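Local structure of extracellular ligand-binding receptor (Sphaerobacter thermophilus, 4ZPJ) at residues A[228-231]-A[232-235]; A[112-116]-A[117-121]; A[315-318]-A[319-322]; A[172-175]-A[176-179]. The protein probably captures a small ligand outside the membrane and delivers it to an ABC transporter. All coordinates share one frame; numbering follows the deposited sequence.

Contact 1: residues A[228-231]-A[232-235]. With ZN (zinc ion), chain F.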
loop_
_atom_site.group_PDB
_atom_site.type_symbol
_atom_site.label_atom_id
_atom_site.label_comp_id
_atom_site.label_asym_id
_atom_site.label_seq_id
_atom_site.Cartn_x
_atom_site.Cartn_y
_atom_site.Cartn_z
ATOM N N VAL A 228 -6.136 16.237 -13.678
ATOM C CA VAL A 228 -6.842 15.068 -13.307
ATOM C C VAL A 228 -7.532 14.447 -14.536
ATOM O O VAL A 228 -7.935 15.156 -15.467
ATOM C CB VAL A 228 -7.760 15.481 -12.178
ATOM C CG1 VAL A 228 -9.155 14.975 -12.380
ATOM C CG2 VAL A 228 -7.122 15.046 -10.853
ATOM N N ALA A 229 -7.616 13.116 -14.551
ATOM C CA ALA A 229 -8.213 12.370 -15.654
ATOM C C ALA A 229 -9.219 11.378 -15.101
ATOM O O ALA A 229 -8.913 10.770 -14.097
ATOM C CB ALA A 229 -7.122 11.640 -16.410
ATOM N N PRO A 230 -10.427 11.230 -15.728
ATOM C CA PRO A 230 -11.385 10.290 -15.109
ATOM C C PRO A 230 -10.848 8.879 -14.994
ATOM O O PRO A 230 -10.025 8.447 -15.804
ATOM C CB PRO A 230 -12.578 10.281 -16.071
ATOM C CG PRO A 230 -12.436 11.515 -16.914
ATOM C CD PRO A 230 -10.957 11.835 -16.961
ATOM N N ILE A 231 -11.365 8.138 -14.030
ATOM C CA ILE A 231 -11.120 6.713 -13.985
ATOM C C ILE A 231 -11.547 6.104 -15.315
ATOM O O ILE A 231 -12.598 6.496 -15.832
ATOM C CB ILE A 231 -11.951 6.012 -12.895
ATOM C CG1 ILE A 231 -11.668 6.588 -11.514
ATOM C CG2 ILE A 231 -11.661 4.512 -12.914
ATOM C CD1 ILE A 231 -10.506 5.936 -10.867
ATOM N N GLY A 232 -10.755 5.147 -15.821
ATOM C CA GLY A 232 -11.034 4.402 -17.047
ATOM C C GLY A 232 -10.784 5.160 -18.348
ATOM O O GLY A 232 -11.328 4.784 -19.396
ATOM N N THR A 233 -9.969 6.217 -18.292
ATOM C CA THR A 233 -9.549 6.952 -19.481
ATOM C C THR A 233 -8.740 6.056 -20.448
ATOM O O THR A 233 -7.847 5.340 -20.042
ATOM C CB THR A 233 -8.724 8.195 -19.093
ATOM O OG1 THR A 233 -9.556 9.098 -18.360
ATOM C CG2 THR A 233 -8.197 8.896 -20.306
ATOM N N GLN A 234 -9.078 6.138 -21.732
ATOM C CA GLN A 234 -8.510 5.335 -22.775
ATOM C C GLN A 234 -7.452 6.150 -23.547
ATOM O O GLN A 234 -6.327 5.697 -23.754
ATOM C CB GLN A 234 -9.642 4.945 -23.718
ATOM C CG GLN A 234 -9.562 3.515 -24.186
ATOM C CD GLN A 234 -9.904 2.533 -23.088
ATOM O OE1 GLN A 234 -10.798 2.773 -22.277
ATOM N NE2 GLN A 234 -9.191 1.422 -23.055
ATOM N N ASP A 235 -7.835 7.360 -23.956
ATOM C CA ASP A 235 -6.957 8.287 -24.697
ATOM C C ASP A 235 -6.407 9.269 -23.683
ATOM O O ASP A 235 -7.122 10.153 -23.229
ATOM C CB ASP A 235 -7.748 9.065 -25.827
ATOM C CG ASP A 235 -6.821 9.968 -26.736
ATOM O OD1 ASP A 235 -5.558 9.932 -26.487
ATOM O OD2 ASP A 235 -7.324 10.718 -27.717
HETATM ZN ZN ZN F . -6.159 11.490 -28.884
#
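Two donors of one residue converge on a single carbonyl oxygen here: Thr233 OG1 donates to Pro230 O at 2.7 Å, and the backbone N of Thr233 adds a weak bond of 3.3 Å to that same Pro230 O. The first torsion of Thr233 (chi1 -64°) sets OG1 beside its own backbone N, which is why both can face the acceptor. The hydroxyl approaches somewhat out of the carbonyl plane and also rests on the proline ring, with Thr233 OG1 3.4 Å from Pro230 CD. A valine at Thr233 would probably leave Pro230 O held within the turn by little more than the weak N-H bond, freeing the bend to flex. Gly232 follows Ile231 with positive phi (76°); a beta carbon there would fall against Ile231 O. The N-H of Gly232 is hydrogen-bonded to the carboxylate of Asp262, near the start of helix 261-272, while Tyr239 of helix 237-246 packs on Ala229, Pro230 and Thr233. Farther along, Asp235 OD2 binds a zinc ion at 1.8 Å, and Asp235 OD1 makes a weak capping bond to Gly237 N. The geometry from Pro230 to Thr233 is that of a type II beta turn, here carrying the chain from strand 222-229, at one edge of the parallel four-stranded sheet, toward helix 237-246 in a beta-alpha unit.

Contact 2: residues A[112-116]-A[117-121]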
loop_
_atom_site.group_PDB
_atom_site.type_symbol
_atom_site.label_atom_id
_atom_site.label_comp_id
_atom_site.label_asym_id
_atom_site.label_seq_id
_atom_site.Cartn_x
_atom_site.Cartn_y
_atom_site.Cartn_z
ATOM N N THR A 112 -19.076 -7.832 7.757
ATOM C CA THR A 112 -18.386 -7.476 8.973
ATOM C C THR A 112 -19.298 -7.810 10.120
ATOM O O THR A 112 -18.849 -8.418 11.083
ATOM C CB THR A 112 -17.975 -5.980 8.987
ATOM O OG1 THR A 112 -17.006 -5.732 7.965
ATOM C CG2 THR A 112 -17.360 -5.588 10.294
ATOM N N ARG A 113 -20.596 -7.484 10.002
ATOM C CA ARG A 113 -21.513 -7.823 11.085
ATOM C C ARG A 113 -21.548 -9.315 11.355
ATOM O O ARG A 113 -21.562 -9.722 12.495
ATOM C CB ARG A 113 -22.932 -7.323 10.832
ATOM C CG ARG A 113 -23.082 -5.851 11.182
ATOM C CD ARG A 113 -24.521 -5.458 11.541
ATOM N NE ARG A 113 -24.510 -4.320 12.486
ATOM C CZ ARG A 113 -24.497 -3.018 12.150
ATOM N NH1 ARG A 113 -24.530 -2.621 10.879
ATOM N NH2 ARG A 113 -24.476 -2.096 13.102
ATOM N N GLN A 114 -21.548 -10.113 10.301
ATOM C CA GLN A 114 -21.503 -11.571 10.430
ATOM C C GLN A 114 -20.234 -12.115 11.158
ATOM O O GLN A 114 -20.331 -12.945 12.036
ATOM C CB GLN A 114 -21.670 -12.189 9.038
ATOM C CG GLN A 114 -21.270 -13.639 8.915
ATOM C CD GLN A 114 -21.016 -14.055 7.475
ATOM O OE1 GLN A 114 -21.765 -13.679 6.547
ATOM N NE2 GLN A 114 -19.964 -14.858 7.281
ATOM N N LEU A 115 -19.059 -11.619 10.810
ATOM C CA LEU A 115 -17.824 -12.122 11.405
ATOM C C LEU A 115 -17.798 -11.809 12.892
ATOM O O LEU A 115 -17.362 -12.627 13.681
ATOM C CB LEU A 115 -16.602 -11.469 10.767
ATOM C CG LEU A 115 -16.292 -11.731 9.308
ATOM C CD1 LEU A 115 -15.266 -10.682 8.842
ATOM C CD2 LEU A 115 -15.765 -13.146 9.118
ATOM N N ILE A 116 -18.252 -10.607 13.249
ATOM C CA ILE A 116 -18.386 -10.228 14.639
ATOM C C ILE A 116 -19.482 -11.052 15.347
ATOM O O ILE A 116 -19.183 -11.719 16.318
ATOM C CB ILE A 116 -18.807 -8.763 14.776
ATOM C CG1 ILE A 116 -17.740 -7.809 14.231
ATOM C CG2 ILE A 116 -19.174 -8.467 16.227
ATOM C CD1 ILE A 116 -18.111 -6.352 14.377
ATOM N N GLU A 117 -20.731 -10.958 14.873
ATOM C CA GLU A 117 -21.919 -11.526 15.563
ATOM C C GLU A 117 -22.053 -13.061 15.429
ATOM O O GLU A 117 -22.237 -13.752 16.420
ATOM C CB GLU A 117 -23.230 -10.908 15.027
ATOM C CG GLU A 117 -23.393 -9.378 15.101
ATOM C CD GLU A 117 -24.733 -8.895 14.468
ATOM O OE1 GLU A 117 -25.309 -9.575 13.568
ATOM O OE2 GLU A 117 -25.233 -7.826 14.885
ATOM N N ARG A 118 -21.995 -13.574 14.202
ATOM C CA ARG A 118 -22.106 -15.026 13.927
ATOM C C ARG A 118 -20.814 -15.764 14.276
ATOM O O ARG A 118 -20.791 -16.687 15.065
ATOM C CB ARG A 118 -22.432 -15.269 12.429
ATOM C CG ARG A 118 -22.732 -16.741 12.004
ATOM C CD ARG A 118 -22.818 -16.990 10.460
ATOM N NE ARG A 118 -21.510 -17.165 9.759
ATOM C CZ ARG A 118 -20.683 -18.223 9.903
ATOM N NH1 ARG A 118 -19.535 -18.288 9.238
ATOM N NH2 ARG A 118 -20.985 -19.238 10.715
ATOM N N ASP A 119 -19.727 -15.355 13.657
ATOM C CA ASP A 119 -18.507 -16.144 13.744
ATOM C C ASP A 119 -17.725 -15.896 15.029
ATOM O O ASP A 119 -16.868 -16.697 15.386
ATOM C CB ASP A 119 -17.682 -15.902 12.486
ATOM C CG ASP A 119 -18.383 -16.447 11.248
ATOM O OD1 ASP A 119 -18.752 -17.638 11.306
ATOM O OD2 ASP A 119 -18.603 -15.727 10.240
ATOM N N ARG A 120 -18.027 -14.796 15.713
ATOM C CA ARG A 120 -17.413 -14.458 16.989
ATOM C C ARG A 120 -15.888 -14.429 16.875
ATOM O O ARG A 120 -15.175 -15.018 17.628
ATOM C CB ARG A 120 -17.917 -15.401 18.087
ATOM C CG ARG A 120 -19.448 -15.339 18.327
ATOM C CD ARG A 120 -19.860 -13.980 18.922
ATOM N NE ARG A 120 -21.306 -13.821 19.123
ATOM C CZ ARG A 120 -21.879 -12.839 19.840
ATOM N NH1 ARG A 120 -21.142 -11.904 20.442
ATOM N NH2 ARG A 120 -23.205 -12.796 19.953
ATOM N N VAL A 121 -15.387 -13.694 15.906
ATOM C CA VAL A 121 -13.958 -13.626 15.731
ATOM C C VAL A 121 -13.332 -12.692 16.751
ATOM O O VAL A 121 -13.958 -11.791 17.247
ATOM C CB VAL A 121 -13.578 -13.219 14.295
ATOM C CG1 VAL A 121 -14.191 -14.191 13.309
ATOM C CG2 VAL A 121 -13.993 -11.796 13.953
#
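At the C-terminal end of helix 105-117 the backbone winds out through wider bonds than the alpha-helical pattern: Glu117 N still donates to Arg113 O at 2.8 Å, but Asp119 N reaches five residues back to Gln114 O (3.0 Å) and Val121 N six back to Leu115 O (3.2 Å). Gln114 O also takes a weak bond from Arg118 N. The positive phi of Arg120 (55°) turns the chain off the helix axis, and Val121 CG2 then comes within 4.1 Å of Leu115 CB. The amide of Gln114 adds a side-chain link to this end. Gln114, swung away from its own backbone N at chi1 (164°) and extended beyond CG, runs alongside Arg118 and places NE2 3.4 Å from Asp119 OD2 in a weak but fairly straight bond; a second weak bond leads from NE2 to Glu99. This is the helix of a beta-alpha-beta crossover that joins the parallel strands 92-100 and 123-126, which flank strand 55-61, and Leu115 packs on Ile97 and Glu99 of the first of them. On another side Ile116 meets Ile139 of helix 130-142. The guanidinium of Arg118 turns its edge to Gln114, with Arg118 NE 3.6 Å from Gln114 CG. Arg113 and Glu117 lie side by side and point the same way, yet Arg113 NE and Glu117 OE2 remain 4.3 Å apart, opposite charges that probably attract weakly at a distance too long for a salt bridge.

Contact 3: residues A[315-318]-A[319-322]. With ZN (zinc ion), chain K.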
loop_
_atom_site.group_PDB
_atom_site.type_symbol
_atom_site.label_atom_id
_atom_site.label_comp_id
_atom_site.label_asym_id
_atom_site.label_seq_id
_atom_site.Cartn_x
_atom_site.Cartn_y
_atom_site.Cartn_z
ATOM N N THR A 315 18.177 -7.288 0.864
ATOM C CA THR A 315 18.319 -7.582 2.284
ATOM C C THR A 315 17.947 -8.993 2.496
ATOM O O THR A 315 17.139 -9.538 1.732
ATOM C CB THR A 315 17.397 -6.731 3.162
ATOM O OG1 THR A 315 16.014 -7.052 2.912
ATOM C CG2 THR A 315 17.688 -5.198 2.942
ATOM N N PRO A 316 18.521 -9.613 3.551
ATOM C CA PRO A 316 18.233 -11.000 3.811
ATOM C C PRO A 316 16.745 -11.303 4.070
ATOM O O PRO A 316 16.269 -12.324 3.601
ATOM C CB PRO A 316 19.037 -11.326 5.056
ATOM C CG PRO A 316 19.694 -10.098 5.513
ATOM C CD PRO A 316 19.510 -9.034 4.467
ATOM N N GLU A 317 16.021 -10.437 4.777
ATOM C CA GLU A 317 14.601 -10.690 5.080
ATOM C C GLU A 317 13.759 -10.553 3.824
ATOM O O GLU A 317 12.713 -11.184 3.678
ATOM C CB GLU A 317 14.094 -9.733 6.167
ATOM C CG GLU A 317 14.864 -9.873 7.479
ATOM C CD GLU A 317 14.621 -11.231 8.125
ATOM O OE1 GLU A 317 13.413 -11.601 8.200
ATOM O OE2 GLU A 317 15.617 -11.916 8.533
ATOM N N SER A 318 14.206 -9.715 2.908
ATOM C CA SER A 318 13.512 -9.622 1.645
ATOM C C SER A 318 13.747 -10.892 0.833
ATOM O O SER A 318 12.778 -11.444 0.220
ATOM C CB SER A 318 13.925 -8.385 0.852
ATOM O OG SER A 318 13.271 -8.344 -0.401
ATOM N N GLN A 319 15.006 -11.364 0.826
ATOM C CA GLN A 319 15.303 -12.586 0.084
ATOM C C GLN A 319 14.514 -13.809 0.616
ATOM O O GLN A 319 14.039 -14.609 -0.169
ATOM C CB GLN A 319 16.793 -12.904 0.058
ATOM C CG GLN A 319 17.496 -12.302 -1.163
ATOM C CD GLN A 319 19.018 -12.508 -1.147
ATOM O OE1 GLN A 319 19.773 -11.557 -0.928
ATOM N NE2 GLN A 319 19.472 -13.758 -1.367
ATOM N N GLU A 320 14.441 -13.946 1.931
ATOM C CA GLU A 320 13.659 -14.970 2.571
ATOM C C GLU A 320 12.146 -14.907 2.186
ATOM O O GLU A 320 11.595 -15.867 1.746
ATOM C CB GLU A 320 13.853 -14.826 4.066
ATOM C CG GLU A 320 13.009 -15.698 4.984
ATOM C CD GLU A 320 13.351 -15.427 6.441
ATOM O OE1 GLU A 320 14.533 -15.117 6.734
ATOM O OE2 GLU A 320 12.453 -15.465 7.292
ATOM N N PHE A 321 11.534 -13.740 2.196
ATOM C CA PHE A 321 10.134 -13.579 1.750
ATOM C C PHE A 321 9.946 -13.878 0.279
ATOM O O PHE A 321 9.011 -14.562 -0.075
ATOM C CB PHE A 321 9.693 -12.183 2.091
ATOM C CG PHE A 321 8.388 -11.762 1.508
ATOM C CD1 PHE A 321 7.219 -12.355 1.918
ATOM C CD2 PHE A 321 8.329 -10.698 0.682
ATOM C CE1 PHE A 321 5.995 -11.930 1.432
ATOM C CE2 PHE A 321 7.152 -10.246 0.184
ATOM C CZ PHE A 321 5.968 -10.879 0.551
ATOM N N VAL A 322 10.873 -13.465 -0.577
ATOM C CA VAL A 322 10.781 -13.808 -2.018
ATOM C C VAL A 322 10.891 -15.327 -2.223
ATOM O O VAL A 322 10.140 -15.928 -3.021
ATOM C CB VAL A 322 11.860 -13.121 -2.858
ATOM C CG1 VAL A 322 11.759 -13.520 -4.306
ATOM C CG2 VAL A 322 11.703 -11.610 -2.800
HETATM ZN ZN ZN K . 13.262 -13.717 8.883
HETATM O O HOH W 1 10.962 -14.032 9.712
#
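A bend at chi2 of Glu317 (-66°) and a fully extended chain at Glu320, whose CG stands anti to its backbone N (chi1 173°), bring the two carboxylates one helical turn apart onto the same zinc ion. The side chains run side by side in the same direction, their carboxylate planes turned 72° from each other. Each binds mainly through one oxygen: Glu317 OE1 lies 2.2 Å from the zinc and Glu320 OE2 2.5 Å from it, while the second oxygens stay farther away. A water also coordinates the metal, at 2.5 Å. Beneath this pair the first turn of helix 316-328 is regular. Thr315 is its N-cap, with Thr315 OG1 accepting from Ser318 N at 3.2 Å, and Thr315 O accepts from Gln319 N at 3.0 Å. Pro316 O likewise accepts from Glu320 N, which holds the backbone under the second metal ligand. Phe321 N donates to Glu317 O at 3.2 Å. On other sides of the helix, the hydroxyl of Ser318 bonds to that of Tyr309, and the ring of Phe321 packs against Pro334, Pro377 and Tyr342. Glu317 OE2 and Glu320 OE1 sit 3.8 Å apart, so two like charges would probably repel without the cation between them; the zinc is likely to offset this, at a helix-surface site to which two carboxylates and a water contribute.

Contact 4: residues A[172-175]-A[176-179]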
loop_
_atom_site.group_PDB
_atom_site.type_symbol
_atom_site.label_atom_id
_atom_site.label_comp_id
_atom_site.label_asym_id
_atom_site.label_seq_id
_atom_site.Cartn_x
_atom_site.Cartn_y
_atom_site.Cartn_z
ATOM N N SER A 172 -0.571 -1.006 5.938
ATOM C CA SER A 172 -0.227 -0.680 4.546
ATOM C C SER A 172 0.349 0.766 4.396
ATOM O O SER A 172 1.580 1.003 4.329
ATOM C CB SER A 172 -1.467 -0.903 3.688
ATOM O OG SER A 172 -2.561 -0.159 4.188
ATOM N N PHE A 173 -0.521 1.745 4.395
ATOM C CA PHE A 173 -0.069 3.107 4.200
ATOM C C PHE A 173 -1.280 3.974 4.385
ATOM O O PHE A 173 -2.408 3.488 4.274
ATOM C CB PHE A 173 0.495 3.330 2.764
ATOM C CG PHE A 173 -0.340 2.716 1.691
ATOM C CD1 PHE A 173 -1.407 3.405 1.150
ATOM C CD2 PHE A 173 -0.089 1.438 1.237
ATOM C CE1 PHE A 173 -2.224 2.844 0.177
ATOM C CE2 PHE A 173 -0.907 0.851 0.268
ATOM C CZ PHE A 173 -1.966 1.559 -0.264
ATOM N N ALA A 174 -1.064 5.238 4.743
ATOM C CA ALA A 174 -2.097 6.221 4.377
ATOM C C ALA A 174 -1.770 6.657 2.942
ATOM O O ALA A 174 -0.580 6.790 2.609
ATOM C CB ALA A 174 -2.056 7.403 5.325
ATOM N N ASN A 175 -2.764 6.861 2.094
ATOM C CA ASN A 175 -2.493 7.287 0.709
ATOM C C ASN A 175 -1.470 8.393 0.634
ATOM O O ASN A 175 -1.568 9.383 1.344
ATOM C CB ASN A 175 -3.764 7.835 0.051
ATOM C CG ASN A 175 -4.750 6.757 -0.241
ATOM O OD1 ASN A 175 -4.367 5.692 -0.612
ATOM N ND2 ASN A 175 -5.983 7.001 0.025
ATOM N N GLY A 176 -0.534 8.225 -0.257
ATOM C CA GLY A 176 0.556 9.136 -0.433
ATOM C C GLY A 176 1.841 8.837 0.340
ATOM O O GLY A 176 2.901 9.459 0.091
ATOM N N GLN A 177 1.781 7.925 1.291
ATOM C CA GLN A 177 2.895 7.767 2.257
ATOM C C GLN A 177 4.169 7.199 1.604
ATOM O O GLN A 177 5.246 7.512 2.046
ATOM C CB GLN A 177 2.434 6.885 3.444
ATOM C CG GLN A 177 3.451 6.602 4.533
ATOM C CD GLN A 177 2.909 5.809 5.726
ATOM O OE1 GLN A 177 1.759 5.472 5.741
ATOM N NE2 GLN A 177 3.769 5.508 6.723
ATOM N N TYR A 178 4.051 6.350 0.580
ATOM C CA TYR A 178 5.228 5.813 -0.059
ATOM C C TYR A 178 5.685 6.663 -1.252
ATOM O O TYR A 178 6.836 6.575 -1.648
ATOM C CB TYR A 178 5.088 4.310 -0.395
ATOM C CG TYR A 178 3.990 3.958 -1.279
ATOM C CD1 TYR A 178 4.093 4.212 -2.645
ATOM C CD2 TYR A 178 2.816 3.372 -0.791
ATOM C CE1 TYR A 178 3.046 3.936 -3.495
ATOM C CE2 TYR A 178 1.779 3.084 -1.640
ATOM C CZ TYR A 178 1.912 3.368 -3.005
ATOM O OH TYR A 178 0.954 3.097 -3.929
ATOM N N ASP A 179 4.816 7.545 -1.745
ATOM C CA ASP A 179 5.194 8.514 -2.749
ATOM C C ASP A 179 5.791 9.832 -2.225
ATOM O O ASP A 179 6.583 10.473 -2.913
ATOM C CB ASP A 179 3.999 8.771 -3.684
ATOM C CG ASP A 179 3.663 7.529 -4.515
ATOM O OD1 ASP A 179 4.664 6.845 -4.919
ATOM O OD2 ASP A 179 2.441 7.215 -4.745
#
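Gln177 folds back over the residues before it, beginning with its CB, which lies 3.1 Å from Ala174 O. From there the chain runs straight out through CG, which stands anti to the backbone N (chi1 180°), to CD, which approaches Ala174 N. At the tip OE1 accepts from Ala174 N at 3.0 Å, with the donor in the carbonyl plane, and the same OE1 lies 3.4 Å from Phe173 CA; the other tip atom, NE2, donates to Pro390 O and Phe418 O. Replacing Gln177 by alanine is likely to leave Ala174 N, Pro390 O and Phe418 O without this amide as partner and to open a gap beside Phe173. The backbone closes a type II beta turn from Ala174 to Gln177, with Gln177 N donating to Ala174 O at 2.9 Å. Gly176 takes its positive-phi corner, where a beta carbon would collide with Asn175 O. The turn belongs to the link from strand 168-170 of the six-stranded sheet to helix 180-188, which leads into the four-stranded sheet, and is consistent with an interlobe connection of a periplasmic binding protein. The CB of Asn175 points away from residues 176-179, and its ND2 is bonded to Glu207. Past the turn, Tyr178 makes a T-shaped stack with Phe173: the ring planes stand at 90°, the centroids are 5.2 Å apart, and Tyr178 CE2 points over the centre of the Phe173 face, 3.8 Å from Phe173 CD2.

Contact 4 lies nearest the middle of the chain, about 6 Å from its centre, on the link between the two sheet regions; the other three lie 19 to 26 Å out. Contact 2 belongs to the six-stranded sheet region and contact 1 to the four-stranded one, their centres about 39 Å apart. Contacts 1 and 3 fall on opposite sides of the chain centre, about 37 Å between centres, and each holds a separate zinc ion. Contact 4 is about 22 Å from each of them, centre to centre. The zinc ions of contacts 1 and 3 are thus separate sites, not parts of one pocket, and no transported ligand is bound to mark the probable cleft.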